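Local structure of glycerol uptake operon antiterminator regulatory protein (Listeria monocytogenes str. 4b, 3KTS) at residues 104-109 and 126-131; 32-37 and 56-61; 158-163 and 178-183; 77-82 and 98-103. The protein probably acts as a transcriptional antiterminator that controls the glycerol uptake operon in response to glycerol 3-phosphate. All coordinates share one frame; numbering follows the deposited sequence.

Contact 1: residues 104-109 and 126-131; sequences AIQRLF and VQPDCI
The carbonyl oxygen of Ala-104 accepts two backbone N-H groups, from Asp-129, just before the neighbouring strand, and from Cys-130, its first residue. Both bonds are weak: Asp-129 N is 2.9 Å from Ala-104 O but bent to 127° at the hydrogen, and Cys-130 N is 3.3 Å from Ala-104 O. The amide of the same residue is held more firmly, because Ala-104 N donates to Asp-129 OD2 over 2.9 Å and is nearly straight at 171°. The carboxylate takes this N-H on its anti side, somewhat out of plane, so Asp-129 meets Ala-104 twice, the carboxylate bond being the stronger. Two residues on, Gln-106 N binds Cys-130 O at 2.9 Å; the resulting pairing is parallel. Ile-105 and Cys-130 project from one face of the sheet, their CB atoms 3.6 Å apart. Gln-106 and Ile-131 occupy the other, where Gln-106 CB rests 3.8 Å from Ile-131 CG2. With CG anti to the backbone N (chi1 -165°) and the rest of the chain extended, Gln-106 carries its amide past the ring of Pro-128 to Val-126. There Gln-106 NE2 lies 3.4 Å from Val-126 CG2, the two side chains crossing at about a right angle. The contact closes the beta-alpha-beta unit of strand 103-109, helix 113-126 and strand 130-134. Ile-123 of that helix covers Gln-106 and Ile-131, while Ile-94 of helix 91-99 packs on Ala-104 and Pro-128.

Contact 2: residues 32-37 and 56-61; sequences YMVMLE and KVLLHA
Four hydrogen bonds of 2.9 to 3.1 Å join Met-33 and Met-35 to the parallel strand 56-60: Met-33 N to Lys-56 O, Leu-58 N to Met-33 O, Met-35 N to Leu-58 O and His-60 N to Met-35 O. The strand axes approach to 4.7 Å at 27°. The tightly packed part is largely apolar on both faces. On one, Val-34 CG2 meets Leu-58 CD1 at 3.9 Å, and Val-34 CG1 touches the edge of the His-60 ring, 3.7 Å from His-60 CD2. On the other, a bend at chi3 (-86°) brings Met-35 CE to 3.8 Å from Val-57 CG1. The solvent side lies at the strand starts, where exposed Lys-56 runs over the buried Tyr-32: Lys-56 CB sits 3.7 Å from the ring centroid of Tyr-32, a CH-pi contact over the face, and Lys-56 CD reaches Tyr-32 OH at 3.5 Å. The ammonium beyond makes a long, weak ion pair with Asp-84. The two strands belong to the beta-alpha-beta unit of strand 32-39, helix 43-52 and strand 56-60, with strand 12-16 paired with the other edge of 32-39 and Leu-77 of helix 71-81 packed on Leu-59.

Contact 3: residues 158-163 and 178-183; sequences LIETSE and TSNKHL
Asn-180 meets the turn at Ile-159 and Glu-160 with its whole side chain, yet no hydrogen bond crosses between the segments. Its CB lies 3.5 Å from Ile-159 O. Asn-180 CG, anti to the backbone N (chi1 -170°), faces the carbonyl oxygens of Ile-159 and Glu-160, 3.8 and 4.0 Å away. At the tip the amide divides: Asn-180 ND2 rests 3.7 Å from Glu-160 CA, while Asn-180 OD1 turns back to its own segment and accepts a weak bond from His-182 N at 3.4 Å. The backbone leading into this residue is fixed too, since Asn-180 N donates to Thr-178 OG1 over 2.9 Å at 162°, an ST turn. Leu-183 supplies the apolar half of the contact. Its CD2 branch reaches Glu-160 O at 3.4 Å and lies close to Thr-161 O and Ile-159 CG2.

Thr-161 is the N-cap of helix 162-169, and its own N-H, like that of Glu-160, is taken by the side chain of Gln-164. An unidentified molecule, probably from the crystallisation liquor, is hydrogen-bonded to Leu-158 N and Ser-179 OG; its place resembles the phosphate site many TIM barrels have at the ends of these strands. The two segments are the turns following strands 153-156 and 173-178, neighbours in the parallel sheet, and Val-165 of helix 162-169 packs on both Ile-159 and Leu-183.

Contact 4: residues 77-82 and 98-103; sequences LCTEIC and KQHKML
The imidazole of His-100 is the flat group here, and Cys-78 CB covers one of its faces, 3.9 Å from the centroid of the His-100 ring and 24° off the normal. This is a CH-pi contact, offset toward the rim. Cys-78 SG approaches the same ring more obliquely, at 4.3 Å from its centroid, and Thr-79 CG2 also comes in at a slant, 3.8 Å from His-100 CE1. The ring is also held from outside the two segments, where His-100 NE2 is hydrogen-bonded to Asp-75 OD1, about one turn before Cys-78 in helix 71-81. Beside the ring, Met-102 CG packs 3.8 Å from Cys-78 SG. A bend at chi2 (-90°) then directs the Met-102 chain under the helix end, so that Met-102 CE comes to 4.1 Å from Leu-77 O. That oxygen accepts Cys-82 N over 2.7 Å, the closing bond of a wide pi-type turn. The second helix ends in a Schellman motif, with Lys-101, at positive phi, as its C-prime residue; the chain turns there so that Met-102 faces the first helix. Such side-by-side meeting of successive helix C-termini, here of 71-81 and 91-99, belongs to the outer helical layer of a TIM barrel.

Along the chain the contacts close in series: contact 2, contact 4, contact 1, then contact 3. Contacts 1 and 2, with centres about 14 Å apart, each join neighbouring strands of the parallel barrel sheet, and meet across its interior where Arg-107 packs on His-60 and Leu-36. Contact 4 lies in the helical layer. It touches contact 2 through Leu-77 against Leu-59, and contact 1 through Lys-98, whose NZ probably bonds to the carbonyls of Val-126 and Gln-127. Contact 3, about 30 Å from contact 4 between centres, sits on the other side of the chain's centre, in turns at the strand C-termini, the end where TIM barrels usually bind their ligands.

Contact 1: residues 104-109 and 126-131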
loop_
_atom_site.group_PDB
_atom_site.type_symbol
_atom_site.label_atom_id
_atom_site.label_comp_id
_atom_site.label_asym_id
_atom_site.label_seq_id
_atom_site.Cartn_x
_atom_site.Cartn_y
_atom_site.Cartn_z
ATOM N N ALA A 104 7.270 -5.371 -2.081
ATOM C CA ALA A 104 7.635 -4.206 -1.288
ATOM C C ALA A 104 7.166 -2.919 -1.958
ATOM O O ALA A 104 7.702 -2.514 -2.995
ATOM C CB ALA A 104 9.128 -4.176 -1.058
ATOM N N ILE A 105 6.155 -2.286 -1.370
ATOM C CA ILE A 105 5.702 -0.975 -1.839
ATOM C C ILE A 105 6.147 0.149 -0.883
ATOM O O ILE A 105 5.968 0.051 0.329
ATOM C CB ILE A 105 4.174 -0.960 -2.238
ATOM C CG1 ILE A 105 3.439 0.258 -1.670
ATOM C CG2 ILE A 105 3.459 -2.307 -1.907
ATOM C CD1 ILE A 105 1.974 0.291 -2.035
ATOM N N GLN A 106 6.762 1.193 -1.437
ATOM C CA GLN A 106 7.328 2.281 -0.636
ATOM C C GLN A 106 6.404 3.485 -0.534
ATOM O O GLN A 106 5.953 4.026 -1.544
ATOM C CB GLN A 106 8.677 2.725 -1.193
ATOM C CG GLN A 106 9.484 3.588 -0.223
ATOM C CD GLN A 106 10.612 4.343 -0.891
ATOM O OE1 GLN A 106 10.863 5.508 -0.581
ATOM N NE2 GLN A 106 11.294 3.689 -1.820
ATOM N N ARG A 107 6.147 3.911 0.697
ATOM C CA ARG A 107 5.212 4.991 0.959
ATOM C C ARG A 107 5.915 6.334 0.911
ATOM O O ARG A 107 6.952 6.531 1.543
ATOM C CB ARG A 107 4.569 4.796 2.322
ATOM C CG ARG A 107 3.181 5.353 2.404
ATOM C CD ARG A 107 2.547 5.054 3.742
ATOM N NE ARG A 107 1.102 5.265 3.721
ATOM C CZ ARG A 107 0.339 5.316 4.807
ATOM N NH1 ARG A 107 0.880 5.161 6.013
ATOM N NH2 ARG A 107 -0.970 5.503 4.688
ATOM N N LEU A 108 5.341 7.259 0.153
ATOM C CA LEU A 108 5.901 8.586 0.015
ATOM C C LEU A 108 4.834 9.614 0.348
ATOM O O LEU A 108 3.683 9.470 -0.065
ATOM C CB LEU A 108 6.393 8.793 -1.411
ATOM C CG LEU A 108 7.718 9.542 -1.535
ATOM C CD1 LEU A 108 8.862 8.561 -1.358
ATOM C CD2 LEU A 108 7.819 10.241 -2.881
ATOM N N PHE A 109 5.218 10.643 1.101
ATOM C CA PHE A 109 4.312 11.730 1.459
ATOM C C PHE A 109 4.663 12.987 0.680
ATOM O O PHE A 109 5.687 13.625 0.958
ATOM C CB PHE A 109 4.398 12.044 2.958
ATOM C CG PHE A 109 4.035 10.893 3.862
ATOM C CD1 PHE A 109 2.931 10.087 3.597
ATOM C CD2 PHE A 109 4.780 10.645 5.009
ATOM C CE1 PHE A 109 2.599 9.032 4.446
ATOM C CE2 PHE A 109 4.456 9.596 5.861
ATOM C CZ PHE A 109 3.361 8.788 5.582
ATOM N N VAL A 126 16.631 2.092 -3.156
ATOM C CA VAL A 126 16.113 0.805 -2.676
ATOM C C VAL A 126 15.342 0.010 -3.732
ATOM O O VAL A 126 15.095 -1.186 -3.552
ATOM C CB VAL A 126 15.283 0.948 -1.374
ATOM C CG1 VAL A 126 16.076 1.713 -0.306
ATOM C CG2 VAL A 126 13.949 1.622 -1.654
ATOM N N GLN A 127 14.991 0.682 -4.825
ATOM C CA GLN A 127 14.275 0.093 -5.956
ATOM C C GLN A 127 13.030 -0.687 -5.533
ATOM O O GLN A 127 13.002 -1.913 -5.627
ATOM C CB GLN A 127 15.210 -0.777 -6.814
ATOM C CG GLN A 127 16.198 0.002 -7.656
ATOM C CD GLN A 127 15.511 0.938 -8.630
ATOM O OE1 GLN A 127 14.620 0.529 -9.380
ATOM N NE2 GLN A 127 15.916 2.204 -8.619
ATOM N N PRO A 128 11.988 0.025 -5.075
ATOM C CA PRO A 128 10.838 -0.702 -4.582
ATOM C C PRO A 128 10.059 -1.311 -5.727
ATOM O O PRO A 128 10.161 -0.848 -6.862
ATOM C CB PRO A 128 10.013 0.384 -3.902
ATOM C CG PRO A 128 10.343 1.617 -4.632
ATOM C CD PRO A 128 11.782 1.486 -5.017
ATOM N N ASP A 129 9.289 -2.349 -5.422
ATOM C CA ASP A 129 8.433 -2.991 -6.408
ATOM C C ASP A 129 7.316 -2.055 -6.832
ATOM O O ASP A 129 6.806 -2.153 -7.945
ATOM C CB ASP A 129 7.835 -4.282 -5.842
ATOM C CG ASP A 129 8.888 -5.332 -5.516
ATOM O OD1 ASP A 129 9.862 -5.478 -6.293
ATOM O OD2 ASP A 129 8.735 -6.021 -4.482
ATOM N N CYS A 130 6.957 -1.139 -5.937
ATOM C CA CYS A 130 5.837 -0.232 -6.142
ATOM C C CYS A 130 6.001 1.001 -5.247
ATOM O O CYS A 130 6.769 0.964 -4.298
ATOM C CB CYS A 130 4.544 -0.971 -5.803
ATOM S SG CYS A 130 3.041 -0.157 -6.298
ATOM N N ILE A 131 5.299 2.090 -5.546
ATOM C CA ILE A 131 5.263 3.244 -4.630
ATOM C C ILE A 131 3.861 3.770 -4.363
ATOM O O ILE A 131 3.106 4.020 -5.287
ATOM C CB ILE A 131 6.190 4.416 -5.068
ATOM C CG1 ILE A 131 6.282 4.510 -6.586
ATOM C CG2 ILE A 131 7.577 4.224 -4.497
ATOM C CD1 ILE A 131 7.318 5.506 -7.104
#

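Contact 2: residues 32-37 and 56-61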
loop_
_atom_site.group_PDB
_atom_site.type_symbol
_atom_site.label_atom_id
_atom_site.label_comp_id
_atom_site.label_asym_id
_atom_site.label_seq_id
_atom_site.Cartn_x
_atom_site.Cartn_y
_atom_site.Cartn_z
ATOM N N TYR A 32 -7.421 -7.567 -3.622
ATOM C CA TYR A 32 -6.397 -6.984 -2.725
ATOM C C TYR A 32 -6.941 -5.980 -1.707
ATOM O O TYR A 32 -7.753 -5.110 -2.042
ATOM C CB TYR A 32 -5.275 -6.330 -3.527
ATOM C CG TYR A 32 -4.178 -7.282 -3.933
ATOM C CD1 TYR A 32 -4.236 -7.972 -5.140
ATOM C CD2 TYR A 32 -3.073 -7.483 -3.112
ATOM C CE1 TYR A 32 -3.224 -8.841 -5.513
ATOM C CE2 TYR A 32 -2.056 -8.344 -3.475
ATOM C CZ TYR A 32 -2.140 -9.021 -4.673
ATOM O OH TYR A 32 -1.132 -9.887 -5.018
ATOM N N MET A 33 -6.480 -6.107 -0.466
ATOM C CA MET A 33 -6.860 -5.191 0.609
ATOM C C MET A 33 -5.629 -4.595 1.300
ATOM O O MET A 33 -4.518 -5.125 1.183
ATOM C CB MET A 33 -7.753 -5.892 1.633
ATOM C CG MET A 33 -7.009 -6.807 2.598
ATOM S SD MET A 33 -7.788 -6.834 4.223
ATOM C CE MET A 33 -9.108 -8.013 3.951
ATOM N N VAL A 34 -5.833 -3.494 2.017
ATOM C CA VAL A 34 -4.759 -2.861 2.771
ATOM C C VAL A 34 -5.094 -2.791 4.257
ATOM O O VAL A 34 -6.189 -2.379 4.638
ATOM C CB VAL A 34 -4.468 -1.440 2.253
ATOM C CG1 VAL A 34 -3.572 -0.692 3.230
ATOM C CG2 VAL A 34 -3.830 -1.499 0.873
ATOM N N MET A 35 -4.143 -3.197 5.093
ATOM C CA MET A 35 -4.342 -3.197 6.537
ATOM C C MET A 35 -3.473 -2.142 7.213
ATOM O O MET A 35 -2.245 -2.218 7.176
ATOM C CB MET A 35 -4.040 -4.579 7.120
ATOM C CG MET A 35 -5.094 -5.088 8.089
ATOM S SD MET A 35 -4.762 -6.766 8.661
ATOM C CE MET A 35 -5.533 -7.726 7.362
ATOM N N LEU A 36 -4.119 -1.157 7.830
ATOM C CA LEU A 36 -3.469 0.110 8.138
ATOM C C LEU A 36 -2.861 0.093 9.536
ATOM O O LEU A 36 -1.641 0.036 9.693
ATOM C CB LEU A 36 -4.463 1.267 8.011
ATOM C CG LEU A 36 -4.546 1.942 6.641
ATOM C CD1 LEU A 36 -5.853 2.705 6.495
ATOM C CD2 LEU A 36 -3.355 2.865 6.422
ATOM N N GLU A 37 -3.719 0.142 10.550
ATOM C CA GLU A 37 -3.282 -0.015 11.932
ATOM C C GLU A 37 -3.607 -1.409 12.457
ATOM O O GLU A 37 -4.708 -1.918 12.255
ATOM C CB GLU A 37 -3.931 1.046 12.822
ATOM C CG GLU A 37 -3.366 1.104 14.232
ATOM C CD GLU A 37 -4.219 1.937 15.169
ATOM O OE1 GLU A 37 -3.830 2.100 16.344
ATOM O OE2 GLU A 37 -5.280 2.430 14.729
ATOM N N LYS A 56 -6.142 -10.997 -0.669
ATOM C CA LYS A 56 -4.701 -10.822 -0.542
ATOM C C LYS A 56 -4.369 -9.538 0.236
ATOM O O LYS A 56 -4.964 -8.488 -0.000
ATOM C CB LYS A 56 -4.043 -10.847 -1.920
ATOM C CG LYS A 56 -3.933 -12.247 -2.521
ATOM C CD LYS A 56 -3.543 -12.203 -3.991
ATOM C CE LYS A 56 -2.986 -13.534 -4.471
ATOM N NZ LYS A 56 -1.524 -13.654 -4.200
ATOM N N VAL A 57 -3.426 -9.637 1.171
ATOM C CA VAL A 57 -3.176 -8.558 2.135
ATOM C C VAL A 57 -1.894 -7.753 1.876
ATOM O O VAL A 57 -0.800 -8.313 1.737
ATOM C CB VAL A 57 -3.189 -9.080 3.600
ATOM C CG1 VAL A 57 -2.944 -7.949 4.598
ATOM C CG2 VAL A 57 -4.507 -9.739 3.905
ATOM N N LEU A 58 -2.060 -6.434 1.801
ATOM C CA LEU A 58 -0.947 -5.495 1.832
ATOM C C LEU A 58 -0.888 -4.894 3.236
ATOM O O LEU A 58 -1.811 -4.192 3.660
ATOM C CB LEU A 58 -1.128 -4.413 0.761
ATOM C CG LEU A 58 -1.346 -4.945 -0.666
ATOM C CD1 LEU A 58 -1.923 -3.884 -1.604
ATOM C CD2 LEU A 58 -0.064 -5.553 -1.242
ATOM N N LEU A 59 0.186 -5.194 3.961
ATOM C CA LEU A 59 0.297 -4.812 5.370
ATOM C C LEU A 59 1.254 -3.648 5.630
ATOM O O LEU A 59 2.421 -3.689 5.240
ATOM C CB LEU A 59 0.699 -6.023 6.227
ATOM C CG LEU A 59 1.028 -5.753 7.703
ATOM C CD1 LEU A 59 -0.192 -5.234 8.468
ATOM C CD2 LEU A 59 1.612 -6.985 8.391
ATOM N N HIS A 60 0.750 -2.626 6.315
ATOM C CA HIS A 60 1.583 -1.520 6.764
ATOM C C HIS A 60 2.533 -1.932 7.877
ATOM O O HIS A 60 2.133 -2.068 9.035
ATOM C CB HIS A 60 0.724 -0.345 7.204
ATOM C CG HIS A 60 0.314 0.538 6.075
ATOM N ND1 HIS A 60 1.100 1.576 5.625
ATOM C CD2 HIS A 60 -0.782 0.520 5.283
ATOM C CE1 HIS A 60 0.497 2.166 4.609
ATOM N NE2 HIS A 60 -0.648 1.548 4.383
ATOM N N ALA A 61 3.795 -2.120 7.498
ATOM C CA ALA A 61 4.857 -2.531 8.408
ATOM C C ALA A 61 5.129 -1.494 9.498
ATOM O O ALA A 61 5.537 -1.838 10.609
ATOM C CB ALA A 61 6.113 -2.798 7.621
#

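Contact 3: residues 158-163 and 178-183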
loop_
_atom_site.group_PDB
_atom_site.type_symbol
_atom_site.label_atom_id
_atom_site.label_comp_id
_atom_site.label_asym_id
_atom_site.label_seq_id
_atom_site.Cartn_x
_atom_site.Cartn_y
_atom_site.Cartn_z
ATOM N N LEU A 158 -7.166 10.911 1.074
ATOM C CA LEU A 158 -8.109 12.004 0.811
ATOM C C LEU A 158 -8.992 11.860 -0.434
ATOM O O LEU A 158 -9.624 12.831 -0.857
ATOM C CB LEU A 158 -7.393 13.367 0.811
ATOM C CG LEU A 158 -6.663 13.764 2.093
ATOM C CD1 LEU A 158 -5.993 15.118 1.919
ATOM C CD2 LEU A 158 -7.615 13.777 3.287
ATOM N N ILE A 159 -9.054 10.662 -1.009
ATOM C CA ILE A 159 -9.933 10.435 -2.160
ATOM C C ILE A 159 -11.378 10.223 -1.711
ATOM O O ILE A 159 -11.715 9.176 -1.146
ATOM C CB ILE A 159 -9.497 9.256 -3.066
ATOM C CG1 ILE A 159 -8.049 9.394 -3.539
ATOM C CG2 ILE A 159 -10.374 9.205 -4.287
ATOM C CD1 ILE A 159 -7.095 8.546 -2.769
ATOM N N GLU A 160 -12.211 11.228 -1.980
ATOM C CA GLU A 160 -13.633 11.219 -1.638
ATOM C C GLU A 160 -14.527 10.750 -2.795
ATOM O O GLU A 160 -15.521 10.062 -2.575
ATOM C CB GLU A 160 -14.090 12.622 -1.209
ATOM C CG GLU A 160 -13.511 13.156 0.106
ATOM C CD GLU A 160 -13.973 14.584 0.415
ATOM O OE1 GLU A 160 -14.054 15.412 -0.520
ATOM O OE2 GLU A 160 -14.254 14.884 1.597
ATOM N N THR A 161 -14.182 11.140 -4.021
ATOM C CA THR A 161 -15.076 10.961 -5.167
ATOM C C THR A 161 -14.511 10.030 -6.236
ATOM O O THR A 161 -13.318 9.738 -6.250
ATOM C CB THR A 161 -15.457 12.326 -5.834
ATOM O OG1 THR A 161 -14.332 12.870 -6.534
ATOM C CG2 THR A 161 -15.955 13.344 -4.804
ATOM N N SER A 162 -15.383 9.575 -7.133
ATOM C CA SER A 162 -14.980 8.767 -8.282
ATOM C C SER A 162 -14.266 9.606 -9.333
ATOM O O SER A 162 -13.482 9.074 -10.120
ATOM C CB SER A 162 -16.187 8.066 -8.911
ATOM O OG SER A 162 -16.334 6.747 -8.413
ATOM N N GLU A 163 -14.558 10.907 -9.345
ATOM C CA GLU A 163 -13.856 11.874 -10.190
ATOM C C GLU A 163 -12.366 11.846 -9.873
ATOM O O GLU A 163 -11.531 11.752 -10.774
ATOM C CB GLU A 163 -14.393 13.294 -9.962
ATOM C CG GLU A 163 -15.766 13.575 -10.569
ATOM C CD GLU A 163 -16.926 13.288 -9.623
ATOM O OE1 GLU A 163 -17.023 12.159 -9.096
ATOM O OE2 GLU A 163 -17.756 14.200 -9.419
ATOM N N THR A 178 -7.739 3.563 -0.408
ATOM C CA THR A 178 -8.685 4.446 0.263
ATOM C C THR A 178 -9.488 3.732 1.353
ATOM O O THR A 178 -9.793 2.541 1.247
ATOM C CB THR A 178 -9.650 5.110 -0.757
ATOM O OG1 THR A 178 -10.614 5.907 -0.062
ATOM C CG2 THR A 178 -10.353 4.067 -1.603
ATOM N N SER A 179 -9.816 4.471 2.404
ATOM C CA SER A 179 -10.710 3.971 3.437
ATOM C C SER A 179 -12.056 4.687 3.377
ATOM O O SER A 179 -12.843 4.615 4.321
ATOM C CB SER A 179 -10.080 4.118 4.819
ATOM O OG SER A 179 -9.648 5.442 5.052
ATOM N N ASN A 180 -12.308 5.383 2.268
ATOM C CA ASN A 180 -13.615 5.974 1.990
ATOM C C ASN A 180 -14.603 4.870 1.627
ATOM O O ASN A 180 -14.560 4.310 0.529
ATOM C CB ASN A 180 -13.516 7.023 0.878
ATOM C CG ASN A 180 -14.785 7.839 0.718
ATOM O OD1 ASN A 180 -15.791 7.353 0.201
ATOM N ND2 ASN A 180 -14.734 9.095 1.139
ATOM N N LYS A 181 -15.495 4.579 2.569
ATOM C CA LYS A 181 -16.405 3.433 2.514
ATOM C C LYS A 181 -17.389 3.464 1.340
ATOM O O LYS A 181 -17.818 2.413 0.864
ATOM C CB LYS A 181 -17.169 3.349 3.837
ATOM C CG LYS A 181 -17.417 1.944 4.339
ATOM C CD LYS A 181 -17.427 1.882 5.865
ATOM C CE LYS A 181 -16.017 1.910 6.454
ATOM N NZ LYS A 181 -16.044 1.868 7.942
ATOM N N HIS A 182 -17.725 4.671 0.881
ATOM C CA HIS A 182 -18.697 4.887 -0.192
ATOM C C HIS A 182 -18.257 4.297 -1.530
ATOM O O HIS A 182 -19.029 3.595 -2.186
ATOM C CB HIS A 182 -18.999 6.383 -0.349
ATOM C CG HIS A 182 -19.909 6.703 -1.497
ATOM N ND1 HIS A 182 -19.446 7.183 -2.704
ATOM C CD2 HIS A 182 -21.254 6.603 -1.624
ATOM C CE1 HIS A 182 -20.465 7.369 -3.522
ATOM N NE2 HIS A 182 -21.574 7.024 -2.893
ATOM N N LEU A 183 -17.018 4.569 -1.924
ATOM C CA LEU A 183 -16.526 4.109 -3.224
ATOM C C LEU A 183 -15.895 2.713 -3.203
ATOM O O LEU A 183 -15.195 2.326 -4.136
ATOM C CB LEU A 183 -15.602 5.150 -3.881
ATOM C CG LEU A 183 -14.714 6.073 -3.048
ATOM C CD1 LEU A 183 -13.539 5.316 -2.519
ATOM C CD2 LEU A 183 -14.233 7.226 -3.897
#

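Contact 4: residues 77-82 and 98-103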
loop_
_atom_site.group_PDB
_atom_site.type_symbol
_atom_site.label_atom_id
_atom_site.label_comp_id
_atom_site.label_asym_id
_atom_site.label_seq_id
_atom_site.Cartn_x
_atom_site.Cartn_y
_atom_site.Cartn_z
ATOM N N LEU A 77 7.593 -10.473 9.736
ATOM C CA LEU A 77 6.454 -10.282 8.846
ATOM C C LEU A 77 6.507 -11.217 7.658
ATOM O O LEU A 77 5.472 -11.683 7.195
ATOM C CB LEU A 77 6.376 -8.837 8.358
ATOM C CG LEU A 77 6.133 -7.737 9.390
ATOM C CD1 LEU A 77 5.980 -6.413 8.679
ATOM C CD2 LEU A 77 4.912 -8.032 10.250
ATOM N N CYS A 78 7.717 -11.497 7.183
ATOM C CA CYS A 78 7.915 -12.303 5.982
ATOM C C CYS A 78 7.933 -13.803 6.243
ATOM O O CYS A 78 7.446 -14.582 5.422
ATOM C CB CYS A 78 9.210 -11.897 5.290
ATOM S SG CYS A 78 9.210 -10.207 4.661
ATOM N N THR A 79 8.501 -14.203 7.379
ATOM C CA THR A 79 8.633 -15.619 7.723
ATOM C C THR A 79 7.479 -16.148 8.578
ATOM O O THR A 79 7.094 -17.307 8.433
ATOM C CB THR A 79 9.982 -15.937 8.431
ATOM O OG1 THR A 79 10.082 -15.191 9.653
ATOM C CG2 THR A 79 11.174 -15.611 7.529
ATOM N N GLU A 80 6.923 -15.313 9.454
ATOM C CA GLU A 80 5.905 -15.789 10.401
ATOM C C GLU A 80 4.504 -15.193 10.289
ATOM O O GLU A 80 3.555 -15.776 10.810
ATOM C CB GLU A 80 6.408 -15.696 11.847
ATOM C CG GLU A 80 7.271 -16.882 12.269
ATOM C CD GLU A 80 6.900 -17.440 13.641
ATOM O OE1 GLU A 80 7.273 -18.600 13.928
ATOM O OE2 GLU A 80 6.231 -16.732 14.430
ATOM N N ILE A 81 4.356 -14.044 9.637
ATOM C CA ILE A 81 3.014 -13.467 9.452
ATOM C C ILE A 81 2.516 -13.691 8.027
ATOM O O ILE A 81 1.386 -14.146 7.828
ATOM C CB ILE A 81 2.919 -11.982 9.942
ATOM C CG1 ILE A 81 2.281 -11.906 11.329
ATOM C CG2 ILE A 81 2.006 -11.146 9.073
ATOM C CD1 ILE A 81 2.895 -12.767 12.391
ATOM N N CYS A 82 3.392 -13.405 7.063
ATOM C CA CYS A 82 3.166 -13.626 5.627
ATOM C C CYS A 82 1.923 -12.960 5.030
ATOM O O CYS A 82 0.961 -13.653 4.677
ATOM C CB CYS A 82 3.167 -15.123 5.302
ATOM S SG CYS A 82 4.493 -16.034 6.088
ATOM N N LYS A 98 12.446 -7.306 -0.126
ATOM C CA LYS A 98 12.933 -7.777 -1.417
ATOM C C LYS A 98 13.832 -9.009 -1.318
ATOM O O LYS A 98 13.884 -9.802 -2.252
ATOM C CB LYS A 98 13.638 -6.650 -2.165
ATOM C CG LYS A 98 12.677 -5.720 -2.911
ATOM C CD LYS A 98 13.396 -4.506 -3.478
ATOM C CE LYS A 98 14.248 -4.859 -4.681
ATOM N NZ LYS A 98 15.160 -3.741 -5.011
ATOM N N GLN A 99 14.524 -9.172 -0.189
ATOM C CA GLN A 99 15.339 -10.367 0.046
ATOM C C GLN A 99 14.453 -11.593 0.230
ATOM O O GLN A 99 14.807 -12.688 -0.203
ATOM C CB GLN A 99 16.259 -10.202 1.262
ATOM C CG GLN A 99 17.202 -9.021 1.179
ATOM C CD GLN A 99 18.394 -9.131 2.119
ATOM O OE1 GLN A 99 18.240 -9.272 3.334
ATOM N NE2 GLN A 99 19.593 -9.048 1.555
ATOM N N HIS A 100 13.296 -11.392 0.858
ATOM C CA HIS A 100 12.339 -12.463 1.117
ATOM C C HIS A 100 11.357 -12.633 -0.025
ATOM O O HIS A 100 10.346 -13.326 0.132
ATOM C CB HIS A 100 11.549 -12.177 2.390
ATOM C CG HIS A 100 12.363 -12.248 3.640
ATOM N ND1 HIS A 100 12.496 -13.405 4.376
ATOM C CD2 HIS A 100 13.078 -11.302 4.291
ATOM C CE1 HIS A 100 13.262 -13.171 5.427
ATOM N NE2 HIS A 100 13.627 -11.902 5.399
ATOM N N LYS A 101 11.653 -11.991 -1.159
ATOM C CA LYS A 101 10.812 -12.012 -2.361
ATOM C C LYS A 101 9.370 -11.584 -2.065
ATOM O O LYS A 101 8.415 -12.205 -2.536
ATOM C CB LYS A 101 10.877 -13.377 -3.069
ATOM C CG LYS A 101 12.295 -13.866 -3.364
ATOM C CD LYS A 101 12.283 -15.102 -4.250
ATOM C CE LYS A 101 13.696 -15.626 -4.486
ATOM N NZ LYS A 101 13.689 -16.953 -5.173
ATOM N N MET A 102 9.241 -10.527 -1.259
ATOM C CA MET A 102 7.959 -9.919 -0.914
ATOM C C MET A 102 7.679 -8.714 -1.784
ATOM O O MET A 102 8.605 -8.025 -2.231
ATOM C CB MET A 102 7.959 -9.457 0.536
ATOM C CG MET A 102 7.240 -10.367 1.471
ATOM S SD MET A 102 5.492 -9.977 1.650
ATOM C CE MET A 102 5.252 -10.947 3.118
ATOM N N LEU A 103 6.393 -8.461 -2.006
ATOM C CA LEU A 103 5.945 -7.286 -2.723
ATOM C C LEU A 103 6.189 -6.093 -1.810
ATOM O O LEU A 103 5.439 -5.856 -0.862
ATOM C CB LEU A 103 4.452 -7.407 -3.048
ATOM C CG LEU A 103 3.804 -6.900 -4.346
ATOM C CD1 LEU A 103 2.425 -6.347 -4.025
ATOM C CD2 LEU A 103 4.612 -5.849 -5.071
#